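Local coordinates for protein GDSL-like Lipase (Parabacteroides distasonis, PDB 3P94) that is probably a serine hydrolase of the GDSL-like lipase/acylhydrolase family, perhaps acting as a lysophospholipase, at residues V117-L123 against L156-H162; F43-F49 against E192-L196. All coordinates share one frame; numbering follows the deposited sequence.

Contact 1 of 2, residues V117-L123 against L156-H162; sequences VIFCSVL and LTYVDYH
Ser-121 sets its OG against the first turn of helix 161-165. The hydroxyl sits between its own backbone N and carbonyl carbon (chi1 67°), and from there OG accepts a hydrogen bond from His-162 N at 2.9 Å. The same OG gives a weak hydrogen bond back to Val-159 O. That carbonyl is already held by Ser-121 N at 2.8 Å, in an almost straight bond (173° at the hydrogen). On the face it shares with Phe-119, the Tyr-158 ring stretches obliquely to the same serine, and Tyr-158 OH lies 3.1 Å from Ser-121 CB.

The two strands are parallel and belong to one beta-alpha-beta unit: strand 116-120, helix 137-153, strand 157-159. Strand 157-159 is the outermost strand at one side of the flavodoxin-like sheet. Phe-119 N donates to Thr-157 O, and Phe-119 O takes Val-159 N. Further back, water 1 joins Val-117 O to Thr-157 N.

On the face of Phe-119 and Tyr-158, Leu-156 CD1 lies at the edge of the Phe-119 ring, 3.9 Å from CE2. Helices 96-112 and 137-153 also touch Phe-119. The other face carries Ile-118, Cys-120 and Val-159. Ile-118 CG2 and Val-159 CG2 are packed tightly at 3.5 Å. Cys-120 SG makes an oblique sulfur-aromatic contact with Tyr-161, 4.6 Å from the ring centroid. Val-159 CG1 lies over one face of that ring, toward its rim. Leu-123 bends its end back, and CD1 meets Tyr-161 CD2 at 3.5 Å.

Contact 2 of 2, residues F43-F49 against E192-L196; sequences FFIRNNF and EKIVL
Short helix 43-47, which ends in a Schellman motif, meets the C-terminal helix 185-202 of the flavodoxin-like fold here. Asn-48, with positive phi, takes the chain out of the helix toward outer strand 49-53. The axes of segments 43-47 and 192-196 stay 13.2 Å apart, and side chains bridge the gap.

Arg-46 and Glu-192 come from opposite directions and form a salt bridge. Arg-46 NH2 donates to Glu-192 OE2 at 2.8 Å, with 162° at the hydrogen. The oxygen lies in the guanidinium plane, but the nitrogen approaches from above the carboxylate plane. Both charges have second partners: Asp-40 for Arg-46 and Lys-189 for Glu-192. The extended Glu-192 chain also slides past the Phe-43 ring, with CG 3.6 Å from Phe-43 CE1. With Glu-192 replaced by an alanine, Arg-46 would probably be left with one carboxylate fewer, Lys-189 would lose this mate, and this part of the Phe-43 ring would be uncovered.

Deeper in, Phe-43 CZ meets Val-195 CG1 at 4.2 Å. The Phe-43 ring gets there with CG anti to the backbone N (chi1 170°), and it also stacks on Trp-36. Leu-196 CD2 meets two partners. One is the edge of the Phe-49 ring, at 3.7 Å from CE2. The other is the Asn-47 amide, whose OD1 is 3.4 Å from the methyl. The amide is held by its nitrogen: Asn-47 ND2 donates to Phe-43 O at 2.9 Å, in the carbonyl plane. Water 2 accepts from Arg-46 NE and Asn-47 ND2 and donates to Glu-192 OE2.

In the fold
The centres of contact 1 and contact 2 lie about 15 Å apart, and helix 185-202 connects them. Tyr-161 OH is 3.3 Å from Val-195 CB, and Val-159 CG1 is 3.6 Å from Ile-194 CG2. The helix therefore packs on the sheet face of contact 1 and meets helix 43-47 in contact 2. The two contacts involve the two lateral edges of the parallel sheet: strand 157-159 is outermost at one side, and residues 43-49 lead into strand 49-53 at the other. Ser-31, His-182 and Asp-179 probably form the catalytic triad of a serine hydrolase, as their relay-like geometry suggests. Leu-123 of contact 1 lies near these residues without touching them.

Contact 1 of 2, residues V117-L123 against L156-H162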
loop_
_atom_site.group_PDB
_atom_site.type_symbol
_atom_site.label_atom_id
_atom_site.label_comp_id
_atom_site.label_asym_id
_atom_site.label_seq_id
_atom_site.Cartn_x
_atom_site.Cartn_y
_atom_site.Cartn_z
ATOM N N VAL A 117 -0.988 12.816 -1.245
ATOM C CA VAL A 117 -0.429 11.459 -1.191
ATOM C C VAL A 117 0.270 11.216 0.144
ATOM O O VAL A 117 1.169 11.965 0.538
ATOM C CB VAL A 117 0.531 11.148 -2.367
ATOM C CG1 VAL A 117 1.159 9.760 -2.221
ATOM C CG2 VAL A 117 -0.197 11.259 -3.701
ATOM N N ILE A 118 -0.106 10.109 0.789
ATOM C CA ILE A 118 0.527 9.623 2.002
ATOM C C ILE A 118 1.203 8.306 1.617
ATOM O O ILE A 118 0.524 7.320 1.349
ATOM C CB ILE A 118 -0.473 9.488 3.181
ATOM C CG1 ILE A 118 -0.997 10.880 3.617
ATOM C CG2 ILE A 118 0.179 8.752 4.350
ATOM C CD1 ILE A 118 -2.292 10.858 4.432
ATOM N N PHE A 119 2.537 8.316 1.524
ATOM C CA PHE A 119 3.296 7.124 1.170
ATOM C C PHE A 119 3.657 6.331 2.410
ATOM O O PHE A 119 4.059 6.915 3.419
ATOM C CB PHE A 119 4.584 7.494 0.405
ATOM C CG PHE A 119 4.444 7.567 -1.098
ATOM C CD1 PHE A 119 4.049 6.455 -1.830
ATOM C CD2 PHE A 119 4.770 8.730 -1.786
ATOM C CE1 PHE A 119 3.916 6.527 -3.223
ATOM C CE2 PHE A 119 4.650 8.794 -3.182
ATOM C CZ PHE A 119 4.223 7.693 -3.888
ATOM N N CYS A 120 3.536 4.993 2.326
ATOM C CA CYS A 120 3.896 4.085 3.412
ATOM C C CYS A 120 5.135 3.309 3.053
ATOM O O CYS A 120 5.257 2.820 1.931
ATOM C CB CYS A 120 2.750 3.129 3.732
ATOM S SG CYS A 120 1.215 3.946 4.225
ATOM N N SER A 121 6.005 3.103 4.049
ATOM C CA SER A 121 7.179 2.250 3.921
ATOM C C SER A 121 6.714 0.849 3.625
ATOM O O SER A 121 5.787 0.375 4.290
ATOM C CB SER A 121 7.953 2.237 5.238
ATOM O OG SER A 121 7.189 1.592 6.248
ATOM N N VAL A 122 7.349 0.172 2.662
ATOM C CA VAL A 122 7.055 -1.235 2.392
ATOM C C VAL A 122 7.430 -1.973 3.687
ATOM O O VAL A 122 8.446 -1.638 4.313
ATOM C CB VAL A 122 7.807 -1.758 1.132
ATOM C CG1 VAL A 122 7.571 -3.252 0.921
ATOM C CG2 VAL A 122 7.393 -0.976 -0.115
ATOM N N LEU A 123 6.568 -2.901 4.136
ATOM C CA LEU A 123 6.807 -3.630 5.378
ATOM C C LEU A 123 8.071 -4.513 5.285
ATOM O O LEU A 123 8.435 -4.965 4.189
ATOM C CB LEU A 123 5.589 -4.486 5.747
ATOM C CG LEU A 123 4.605 -3.905 6.769
ATOM C CD1 LEU A 123 4.060 -2.552 6.338
ATOM C CD2 LEU A 123 3.452 -4.858 7.019
ATOM N N LEU A 156 5.437 15.402 0.744
ATOM C CA LEU A 156 4.470 14.335 0.998
ATOM C C LEU A 156 4.776 13.673 2.338
ATOM O O LEU A 156 5.938 13.615 2.743
ATOM C CB LEU A 156 4.467 13.286 -0.137
ATOM C CG LEU A 156 4.385 13.785 -1.592
ATOM C CD1 LEU A 156 4.506 12.624 -2.563
ATOM C CD2 LEU A 156 3.095 14.571 -1.855
ATOM N N THR A 157 3.742 13.189 3.029
ATOM C CA THR A 157 3.892 12.509 4.317
ATOM C C THR A 157 4.425 11.079 4.080
ATOM O O THR A 157 3.934 10.385 3.182
ATOM C CB THR A 157 2.533 12.494 5.057
ATOM O OG1 THR A 157 2.135 13.839 5.311
ATOM C CG2 THR A 157 2.578 11.712 6.373
ATOM N N TYR A 158 5.427 10.653 4.880
ATOM C CA TYR A 158 5.981 9.297 4.812
ATOM C C TYR A 158 5.627 8.559 6.108
ATOM O O TYR A 158 5.896 9.064 7.198
ATOM C CB TYR A 158 7.502 9.323 4.566
ATOM C CG TYR A 158 8.151 7.952 4.479
ATOM C CD1 TYR A 158 8.029 7.172 3.331
ATOM C CD2 TYR A 158 8.938 7.462 5.523
ATOM C CE1 TYR A 158 8.642 5.920 3.238
ATOM C CE2 TYR A 158 9.568 6.222 5.436
ATOM C CZ TYR A 158 9.421 5.457 4.291
ATOM O OH TYR A 158 10.060 4.245 4.200
ATOM N N VAL A 159 4.977 7.400 5.985
ATOM C CA VAL A 159 4.544 6.575 7.114
ATOM C C VAL A 159 5.570 5.461 7.280
ATOM O O VAL A 159 5.644 4.557 6.437
ATOM C CB VAL A 159 3.095 6.044 6.897
ATOM C CG1 VAL A 159 2.681 5.067 7.984
ATOM C CG2 VAL A 159 2.099 7.189 6.818
ATOM N N ASP A 160 6.371 5.531 8.355
ATOM C CA ASP A 160 7.425 4.553 8.576
ATOM C C ASP A 160 6.965 3.358 9.435
ATOM O O ASP A 160 7.339 3.212 10.614
ATOM C CB ASP A 160 8.675 5.215 9.170
ATOM C CG ASP A 160 9.945 4.375 9.099
ATOM O OD1 ASP A 160 9.890 3.247 8.556
ATOM O OD2 ASP A 160 10.994 4.856 9.555
ATOM N N TYR A 161 6.227 2.446 8.793
ATOM C CA TYR A 161 5.842 1.188 9.428
ATOM C C TYR A 161 7.068 0.317 9.682
ATOM O O TYR A 161 7.145 -0.361 10.706
ATOM C CB TYR A 161 4.907 0.380 8.511
ATOM C CG TYR A 161 3.543 0.947 8.199
ATOM C CD1 TYR A 161 2.764 1.524 9.196
ATOM C CD2 TYR A 161 2.960 0.752 6.951
ATOM C CE1 TYR A 161 1.466 1.962 8.934
ATOM C CE2 TYR A 161 1.664 1.177 6.681
ATOM C CZ TYR A 161 0.919 1.778 7.676
ATOM O OH TYR A 161 -0.355 2.196 7.403
ATOM N N HIS A 162 7.987 0.289 8.693
ATOM C CA HIS A 162 9.182 -0.560 8.633
ATOM C C HIS A 162 10.064 -0.451 9.886
ATOM O O HIS A 162 10.369 -1.488 10.478
ATOM C CB HIS A 162 10.005 -0.246 7.358
ATOM C CG HIS A 162 11.067 -1.267 7.064
ATOM N ND1 HIS A 162 12.256 -1.299 7.773
ATOM C CD2 HIS A 162 11.081 -2.265 6.147
ATOM C CE1 HIS A 162 12.948 -2.317 7.276
ATOM N NE2 HIS A 162 12.289 -2.923 6.291
HETATM O O HOH W 1 1.090 14.032 2.316
#

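Contact 2 of 2, residues F43-F49 against E192-L196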
loop_
_atom_site.group_PDB
_atom_site.type_symbol
_atom_site.label_atom_id
_atom_site.label_comp_id
_atom_site.label_asym_id
_atom_site.label_seq_id
_atom_site.Cartn_x
_atom_site.Cartn_y
_atom_site.Cartn_z
ATOM N N PHE A 43 -12.122 -1.028 11.224
ATOM C CA PHE A 43 -11.028 -0.043 11.090
ATOM C C PHE A 43 -11.342 1.065 10.074
ATOM O O PHE A 43 -11.139 2.247 10.363
ATOM C CB PHE A 43 -9.672 -0.695 10.733
ATOM C CG PHE A 43 -8.604 0.309 10.361
ATOM C CD1 PHE A 43 -8.143 1.238 11.288
ATOM C CD2 PHE A 43 -8.107 0.372 9.061
ATOM C CE1 PHE A 43 -7.186 2.193 10.929
ATOM C CE2 PHE A 43 -7.154 1.332 8.702
ATOM C CZ PHE A 43 -6.702 2.234 9.636
ATOM N N PHE A 44 -11.765 0.678 8.878
ATOM C CA PHE A 44 -12.030 1.660 7.833
ATOM C C PHE A 44 -13.319 2.431 8.119
ATOM O O PHE A 44 -13.308 3.651 8.034
ATOM C CB PHE A 44 -12.074 0.992 6.452
ATOM C CG PHE A 44 -10.779 0.295 6.104
ATOM C CD1 PHE A 44 -9.686 1.017 5.634
ATOM C CD2 PHE A 44 -10.639 -1.080 6.284
ATOM C CE1 PHE A 44 -8.483 0.373 5.318
ATOM C CE2 PHE A 44 -9.422 -1.719 5.990
ATOM C CZ PHE A 44 -8.356 -0.985 5.507
ATOM N N ILE A 45 -14.406 1.729 8.480
ATOM C CA ILE A 45 -15.719 2.327 8.728
ATOM C C ILE A 45 -15.681 3.346 9.892
ATOM O O ILE A 45 -16.242 4.424 9.733
ATOM C CB ILE A 45 -16.784 1.202 8.945
ATOM C CG1 ILE A 45 -17.224 0.553 7.612
ATOM C CG2 ILE A 45 -17.956 1.648 9.768
ATOM C CD1 ILE A 45 -17.524 -1.015 7.733
ATOM N N ARG A 46 -15.029 3.030 11.035
ATOM C CA ARG A 46 -15.007 3.951 12.194
ATOM C C ARG A 46 -14.198 5.232 11.937
ATOM O O ARG A 46 -14.410 6.240 12.607
ATOM C CB ARG A 46 -14.512 3.256 13.472
ATOM C CG ARG A 46 -13.027 2.856 13.501
ATOM C CD ARG A 46 -12.767 1.952 14.693
ATOM N NE ARG A 46 -11.356 1.582 14.811
ATOM C CZ ARG A 46 -10.895 0.343 14.699
ATOM N NH1 ARG A 46 -11.728 -0.666 14.466
ATOM N NH2 ARG A 46 -9.598 0.101 14.820
ATOM N N ASN A 47 -13.309 5.208 10.939
ATOM C CA ASN A 47 -12.497 6.368 10.598
ATOM C C ASN A 47 -12.943 7.041 9.295
ATOM O O ASN A 47 -12.345 8.046 8.895
ATOM C CB ASN A 47 -11.058 5.927 10.478
ATOM C CG ASN A 47 -10.413 5.606 11.786
ATOM O OD1 ASN A 47 -10.208 6.484 12.623
ATOM N ND2 ASN A 47 -10.050 4.346 11.977
ATOM N N ASN A 48 -13.984 6.495 8.637
ATOM C CA ASN A 48 -14.501 6.951 7.348
ATOM C C ASN A 48 -13.387 6.845 6.290
ATOM O O ASN A 48 -13.109 7.789 5.560
ATOM C CB ASN A 48 -15.122 8.371 7.424
ATOM C CG ASN A 48 -15.853 8.816 6.170
ATOM O OD1 ASN A 48 -16.382 8.005 5.391
ATOM N ND2 ASN A 48 -15.876 10.127 5.938
ATOM N N PHE A 49 -12.725 5.684 6.245
ATOM C CA PHE A 49 -11.697 5.369 5.254
ATOM C C PHE A 49 -12.286 4.415 4.221
ATOM O O PHE A 49 -13.162 3.613 4.557
ATOM C CB PHE A 49 -10.439 4.748 5.904
ATOM C CG PHE A 49 -9.679 5.579 6.919
ATOM C CD1 PHE A 49 -9.744 6.970 6.898
ATOM C CD2 PHE A 49 -8.851 4.972 7.856
ATOM C CE1 PHE A 49 -9.020 7.735 7.818
ATOM C CE2 PHE A 49 -8.117 5.739 8.770
ATOM C CZ PHE A 49 -8.213 7.114 8.749
ATOM N N GLU A 192 -2.005 0.869 12.608
ATOM C CA GLU A 192 -3.152 1.736 12.856
ATOM C C GLU A 192 -2.731 3.015 13.603
ATOM O O GLU A 192 -3.107 4.100 13.167
ATOM C CB GLU A 192 -4.238 0.973 13.633
ATOM C CG GLU A 192 -5.408 1.834 14.093
ATOM C CD GLU A 192 -6.517 1.121 14.845
ATOM O OE1 GLU A 192 -6.508 -0.130 14.907
ATOM O OE2 GLU A 192 -7.412 1.826 15.359
ATOM N N LYS A 193 -1.944 2.883 14.693
ATOM C CA LYS A 193 -1.476 4.001 15.510
ATOM C C LYS A 193 -0.641 4.979 14.684
ATOM O O LYS A 193 -0.898 6.176 14.736
ATOM C CB LYS A 193 -0.678 3.483 16.727
ATOM C CG LYS A 193 -0.295 4.568 17.725
ATOM C CD LYS A 193 0.470 3.993 18.891
ATOM N N ILE A 194 0.311 4.469 13.884
ATOM C CA ILE A 194 1.218 5.277 13.063
ATOM C C ILE A 194 0.469 5.987 11.909
ATOM O O ILE A 194 0.681 7.183 11.698
ATOM C CB ILE A 194 2.382 4.391 12.527
ATOM C CG1 ILE A 194 3.217 3.821 13.698
ATOM C CG2 ILE A 194 3.285 5.175 11.544
ATOM C CD1 ILE A 194 4.049 2.648 13.333
ATOM N N VAL A 195 -0.390 5.260 11.170
ATOM C CA VAL A 195 -1.098 5.841 10.025
ATOM C C VAL A 195 -2.163 6.852 10.484
ATOM O O VAL A 195 -2.360 7.850 9.796
ATOM C CB VAL A 195 -1.661 4.764 9.050
ATOM C CG1 VAL A 195 -2.934 4.083 9.578
ATOM C CG2 VAL A 195 -1.878 5.336 7.656
ATOM N N LEU A 196 -2.821 6.624 11.644
ATOM C CA LEU A 196 -3.822 7.574 12.136
ATOM C C LEU A 196 -3.170 8.915 12.481
ATOM O O LEU A 196 -3.739 9.956 12.172
ATOM C CB LEU A 196 -4.594 7.040 13.349
ATOM C CG LEU A 196 -5.693 5.995 13.073
ATOM C CD1 LEU A 196 -6.260 5.487 14.370
ATOM C CD2 LEU A 196 -6.808 6.554 12.185
HETATM O O HOH W 2 -9.323 3.636 14.884
#